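Local coordinates for conserved hypothetical protein (Agrobacterium tumefaciens, PDB 2FEX) that is of unknown function but belongs to the DJ-1/PfpI family and forms a two-chain assembly, at residues 1-15 with 31-45. Sequence-based numbering, arbitrary orientation.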
loop_
_atom_site.group_PDB
_atom_site.type_symbol
_atom_site.label_atom_id
_atom_site.label_comp_id
_atom_site.label_asym_id
_atom_site.label_seq_id
_atom_site.Cartn_x
_atom_site.Cartn_y
_atom_site.Cartn_z
HETATM N N MSE A 1 17.556 17.180 7.037
HETATM C CA MSE A 1 17.265 15.753 6.713
HETATM C C MSE A 1 16.261 15.177 7.724
HETATM O O MSE A 1 16.451 15.289 8.945
HETATM C CB MSE A 1 18.552 14.911 6.684
HETATM C CG MSE A 1 18.328 13.405 6.329
HETATM SE SE MSE A 1 17.640 13.126 4.463
HETATM C CE MSE A 1 18.506 14.770 3.485
ATOM N N THR A 2 15.174 14.620 7.206
ATOM C CA THR A 2 14.171 14.000 8.037
ATOM C C THR A 2 14.289 12.496 7.781
ATOM O O THR A 2 14.440 12.085 6.632
ATOM C CB THR A 2 12.743 14.472 7.663
ATOM O OG1 THR A 2 12.631 15.883 7.920
ATOM C CG2 THR A 2 11.714 13.747 8.442
ATOM N N ARG A 3 14.206 11.702 8.854
ATOM C CA ARG A 3 14.290 10.248 8.727
ATOM C C ARG A 3 13.145 9.622 9.506
ATOM O O ARG A 3 12.873 10.025 10.645
ATOM C CB ARG A 3 15.601 9.714 9.310
ATOM C CG ARG A 3 16.886 10.038 8.563
ATOM C CD ARG A 3 18.088 9.368 9.315
ATOM N NE ARG A 3 18.515 8.096 8.734
ATOM C CZ ARG A 3 19.095 7.097 9.398
ATOM N NH1 ARG A 3 19.315 7.178 10.714
ATOM N NH2 ARG A 3 19.453 5.991 8.743
ATOM N N ILE A 4 12.473 8.638 8.889
ATOM C CA ILE A 4 11.317 8.042 9.528
ATOM C C ILE A 4 11.619 6.561 9.593
ATOM O O ILE A 4 11.964 5.966 8.559
ATOM C CB ILE A 4 10.034 8.246 8.681
ATOM C CG1 ILE A 4 9.690 9.782 8.580
ATOM C CG2 ILE A 4 8.831 7.405 9.231
ATOM C CD1 ILE A 4 8.405 10.060 7.682
ATOM N N ALA A 5 11.431 5.950 10.758
ATOM C CA ALA A 5 11.547 4.503 10.901
ATOM C C ALA A 5 10.149 3.901 10.769
ATOM O O ALA A 5 9.172 4.363 11.417
ATOM C CB ALA A 5 12.099 4.157 12.297
ATOM N N ILE A 6 10.067 2.847 9.974
ATOM C CA ILE A 6 8.795 2.142 9.796
ATOM C C ILE A 6 9.012 0.736 10.353
ATOM O O ILE A 6 9.871 -0.032 9.867
ATOM C CB ILE A 6 8.354 2.098 8.304
ATOM C CG1 ILE A 6 8.088 3.585 7.891
ATOM C CG2 ILE A 6 7.100 1.180 8.205
ATOM C CD1 ILE A 6 7.554 3.694 6.479
ATOM N N ALA A 7 8.267 0.424 11.416
ATOM C CA ALA A 7 8.488 -0.826 12.148
ATOM C C ALA A 7 7.569 -1.906 11.569
ATOM O O ALA A 7 6.394 -2.028 11.970
ATOM C CB ALA A 7 8.181 -0.622 13.687
ATOM N N LEU A 8 8.121 -2.675 10.633
ATOM C CA LEU A 8 7.407 -3.812 10.025
ATOM C C LEU A 8 7.390 -5.010 10.952
ATOM O O LEU A 8 8.092 -5.061 11.997
ATOM C CB LEU A 8 8.149 -4.228 8.715
ATOM C CG LEU A 8 8.272 -3.112 7.644
ATOM C CD1 LEU A 8 9.101 -3.631 6.417
ATOM C CD2 LEU A 8 6.853 -2.502 7.201
ATOM N N ALA A 9 6.601 -5.996 10.550
ATOM C CA ALA A 9 6.531 -7.268 11.282
ATOM C C ALA A 9 5.948 -8.250 10.335
ATOM O O ALA A 9 5.369 -7.883 9.267
ATOM C CB ALA A 9 5.638 -7.091 12.511
ATOM N N GLN A 10 6.040 -9.515 10.718
ATOM C CA GLN A 10 5.379 -10.573 9.953
ATOM C C GLN A 10 3.897 -10.221 9.804
ATOM O O GLN A 10 3.257 -9.776 10.781
ATOM C CB GLN A 10 5.543 -11.903 10.688
ATOM C CG GLN A 10 6.983 -12.416 10.638
ATOM C CD GLN A 10 7.423 -12.947 9.260
ATOM O OE1 GLN A 10 6.690 -12.873 8.256
ATOM N NE2 GLN A 10 8.620 -13.554 9.239
ATOM N N ASP A 11 3.373 -10.414 8.592
ATOM C CA ASP A 11 1.945 -10.201 8.294
ATOM C C ASP A 11 1.569 -8.733 8.464
ATOM O O ASP A 11 0.427 -8.407 8.752
ATOM C CB ASP A 11 1.062 -11.092 9.203
ATOM C CG ASP A 11 1.260 -12.555 8.927
ATOM O OD1 ASP A 11 1.261 -12.936 7.743
ATOM O OD2 ASP A 11 1.417 -13.271 9.904
ATOM N N PHE A 12 2.506 -7.810 8.170
ATOM C CA PHE A 12 2.120 -6.374 8.213
ATOM C C PHE A 12 1.117 -6.050 7.100
ATOM O O PHE A 12 1.108 -6.707 6.022
ATOM C CB PHE A 12 3.332 -5.410 8.152
ATOM C CG PHE A 12 4.011 -5.306 6.794
ATOM C CD1 PHE A 12 3.624 -4.260 5.891
ATOM C CD2 PHE A 12 5.093 -6.164 6.466
ATOM C CE1 PHE A 12 4.325 -4.089 4.610
ATOM C CE2 PHE A 12 5.789 -6.008 5.222
ATOM C CZ PHE A 12 5.365 -4.978 4.312
ATOM N N ALA A 13 0.261 -5.056 7.394
ATOM C CA ALA A 13 -0.801 -4.664 6.453
ATOM C C ALA A 13 -0.167 -3.806 5.336
ATOM O O ALA A 13 0.221 -2.657 5.546
ATOM C CB ALA A 13 -1.900 -3.860 7.214
ATOM N N ASP A 14 -0.076 -4.378 4.131
ATOM C CA ASP A 14 0.665 -3.704 3.025
ATOM C C ASP A 14 0.168 -2.297 2.779
ATOM O O ASP A 14 0.960 -1.416 2.428
ATOM C CB ASP A 14 0.503 -4.446 1.692
ATOM C CG ASP A 14 0.912 -5.918 1.777
ATOM O OD1 ASP A 14 1.700 -6.354 0.876
ATOM O OD2 ASP A 14 0.434 -6.633 2.678
ATOM N N TRP A 15 -1.159 -2.079 2.907
ATOM C CA TRP A 15 -1.725 -0.777 2.476
ATOM C C TRP A 15 -1.515 0.331 3.539
ATOM O O TRP A 15 -1.849 1.493 3.284
ATOM C CB TRP A 15 -3.226 -0.915 2.205
ATOM C CG TRP A 15 -4.054 -1.147 3.420
ATOM C CD1 TRP A 15 -4.694 -0.183 4.172
ATOM C CD2 TRP A 15 -4.395 -2.406 3.988
ATOM N NE1 TRP A 15 -5.384 -0.787 5.225
ATOM C CE2 TRP A 15 -5.213 -2.144 5.142
ATOM C CE3 TRP A 15 -4.061 -3.730 3.692
ATOM C CZ2 TRP A 15 -5.689 -3.173 5.964
ATOM C CZ3 TRP A 15 -4.541 -4.764 4.527
ATOM C CH2 TRP A 15 -5.380 -4.470 5.630
ATOM N N GLU A 31 14.328 10.187 4.331
ATOM C CA GLU A 31 14.981 8.879 4.358
ATOM C C GLU A 31 14.085 7.920 5.143
ATOM O O GLU A 31 13.612 8.273 6.210
ATOM C CB GLU A 31 16.345 8.950 5.047
ATOM C CG GLU A 31 17.139 7.655 4.943
ATOM C CD GLU A 31 18.395 7.672 5.787
ATOM O OE1 GLU A 31 18.908 8.794 6.084
ATOM O OE2 GLU A 31 18.838 6.564 6.157
ATOM N N ILE A 32 13.846 6.747 4.585
ATOM C CA ILE A 32 12.982 5.756 5.264
ATOM C C ILE A 32 13.871 4.629 5.713
ATOM O O ILE A 32 14.645 4.063 4.869
ATOM C CB ILE A 32 11.873 5.204 4.303
ATOM C CG1 ILE A 32 11.006 6.329 3.745
ATOM C CG2 ILE A 32 10.979 4.199 5.018
ATOM C CD1 ILE A 32 10.160 7.025 4.820
ATOM N N VAL A 33 13.758 4.288 6.995
ATOM C CA VAL A 33 14.444 3.125 7.556
ATOM C C VAL A 33 13.371 2.079 7.881
ATOM O O VAL A 33 12.534 2.313 8.727
ATOM C CB VAL A 33 15.169 3.510 8.866
ATOM C CG1 VAL A 33 15.861 2.283 9.519
ATOM C CG2 VAL A 33 16.183 4.664 8.564
ATOM N N HIS A 34 13.445 0.910 7.246
ATOM C CA HIS A 34 12.512 -0.152 7.569
ATOM C C HIS A 34 13.202 -1.092 8.564
ATOM O O HIS A 34 14.372 -1.460 8.372
ATOM C CB HIS A 34 12.099 -0.955 6.308
ATOM C CG HIS A 34 11.064 -0.233 5.501
ATOM N ND1 HIS A 34 11.403 0.473 4.368
ATOM C CD2 HIS A 34 9.726 -0.106 5.659
ATOM C CE1 HIS A 34 10.309 1.033 3.872
ATOM N NE2 HIS A 34 9.273 0.699 4.631
ATOM N N ALA A 35 12.457 -1.479 9.573
ATOM C CA ALA A 35 12.966 -2.385 10.626
ATOM C C ALA A 35 12.007 -3.534 10.901
ATOM O O ALA A 35 10.803 -3.403 10.697
ATOM C CB ALA A 35 13.217 -1.550 11.938
ATOM N N THR A 36 12.537 -4.682 11.346
ATOM C CA THR A 36 11.702 -5.792 11.827
ATOM C C THR A 36 12.242 -6.112 13.243
ATOM O O THR A 36 13.369 -5.725 13.615
ATOM C CB THR A 36 11.829 -7.041 10.914
ATOM O OG1 THR A 36 13.248 -7.453 10.904
ATOM C CG2 THR A 36 11.340 -6.739 9.466
ATOM N N PRO A 37 11.460 -6.858 14.039
ATOM C CA PRO A 37 11.870 -7.124 15.435
ATOM C C PRO A 37 13.257 -7.731 15.520
ATOM O O PRO A 37 14.038 -7.322 16.378
ATOM C CB PRO A 37 10.770 -8.091 15.929
ATOM C CG PRO A 37 9.530 -7.577 15.198
ATOM C CD PRO A 37 10.070 -7.321 13.752
ATOM N N ASP A 38 13.586 -8.678 14.646
ATOM C CA ASP A 38 14.915 -9.351 14.727
ATOM C C ASP A 38 15.898 -8.901 13.628
ATOM O O ASP A 38 17.053 -9.387 13.585
ATOM C CB ASP A 38 14.771 -10.881 14.731
ATOM C CG ASP A 38 14.225 -11.467 13.424
ATOM O OD1 ASP A 38 13.965 -10.692 12.462
ATOM O OD2 ASP A 38 14.000 -12.717 13.414
ATOM N N GLY A 39 15.475 -7.937 12.795
ATOM C CA GLY A 39 16.332 -7.435 11.732
ATOM C C GLY A 39 16.358 -8.317 10.490
ATOM O O GLY A 39 17.053 -7.995 9.518
HETATM N N MSE A 40 15.628 -9.426 10.521
HETATM C CA MSE A 40 15.598 -10.308 9.353
HETATM C C MSE A 40 14.280 -10.153 8.580
HETATM O O MSE A 40 13.356 -9.431 9.050
HETATM C CB MSE A 40 15.912 -11.770 9.786
HETATM C CG MSE A 40 17.418 -11.899 10.186
HETATM SE SE MSE A 40 17.936 -13.614 10.763
HETATM C CE MSE A 40 17.459 -13.410 12.726
ATOM N N PRO A 41 14.191 -10.772 7.399
ATOM C CA PRO A 41 13.032 -10.528 6.516
ATOM C C PRO A 41 11.702 -10.900 7.186
ATOM O O PRO A 41 11.634 -11.775 8.097
ATOM C CB PRO A 41 13.310 -11.462 5.297
ATOM C CG PRO A 41 14.849 -11.411 5.242
ATOM C CD PRO A 41 15.176 -11.644 6.735
ATOM N N VAL A 42 10.659 -10.249 6.678
ATOM C CA VAL A 42 9.295 -10.636 7.027
ATOM C C VAL A 42 8.419 -10.658 5.774
ATOM O O VAL A 42 8.771 -10.070 4.755
ATOM C CB VAL A 42 8.672 -9.624 8.026
ATOM C CG1 VAL A 42 9.435 -9.726 9.399
ATOM C CG2 VAL A 42 8.633 -8.191 7.474
ATOM N N THR A 43 7.259 -11.301 5.887
ATOM C CA THR A 43 6.342 -11.416 4.705
ATOM C C THR A 43 5.091 -10.599 5.010
ATOM O O THR A 43 4.468 -10.783 6.041
ATOM C CB THR A 43 5.958 -12.844 4.492
ATOM O OG1 THR A 43 7.149 -13.637 4.279
ATOM C CG2 THR A 43 5.046 -12.985 3.299
ATOM N N SER A 44 4.729 -9.696 4.129
ATOM C CA SER A 44 3.522 -8.875 4.374
ATOM C C SER A 44 2.256 -9.716 4.220
ATOM O O SER A 44 2.260 -10.887 3.727
ATOM C CB SER A 44 3.405 -7.755 3.332
ATOM O OG SER A 44 3.107 -8.282 2.020
HETATM N N MSE A 45 1.127 -9.125 4.603
HETATM C CA MSE A 45 -0.153 -9.820 4.370
HETATM C C MSE A 45 -0.318 -10.195 2.896
HETATM O O MSE A 45 -0.921 -11.228 2.588
HETATM C CB MSE A 45 -1.342 -8.939 4.810
HETATM C CG MSE A 45 -1.563 -9.055 6.302
HETATM SE SE MSE A 45 -2.870 -7.705 6.911
HETATM C CE MSE A 45 -4.521 -8.502 6.071
HETATM O O HOH W 1 2.379 -13.267 5.509
#
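The F12 ring is sandwiched between S44 and L8: S44 CB lies over one face, 3.7 Å from the ring centroid in a CH-pi contact, L8 CD2 sits over the centre of the opposite face, and A9 O lies in plane at the edge. A flat aromatic suits this slot between L8 and S44. Where the strands begin, V33 CG2 rests on one face of the R3 guanidinium, while E31 OE2 meets R3 NH2 at its edge, 2.7 Å away, in a salt bridge; long, flexible side chains let these charges pair at this partly exposed place. S44, small enough to approach the ring, has OG between N and carbonyl carbon (chi1 69°), donating to D14 OD1 at 2.6 Å and also hydrogen-bonded to L48 N. Q10, bent at chi2 (-72°), folds over V42; its amide supplies OE1 as acceptor for T43 N, met from above the amide plane. Selenomethionine M45, long and flexible, puts CE at the W15 ring edge and SE obliquely to its six-membered ring, a Met-aromatic contact. Strands 3-7 and 31-36 pair in parallel, axes 4.7 Å apart at closest; helix 18-27 connects them in a beta-alpha-beta crossover, covering I6 and I32, strand 54-55 flanks V33 and A35, and the second subunit packs on W15 and M45.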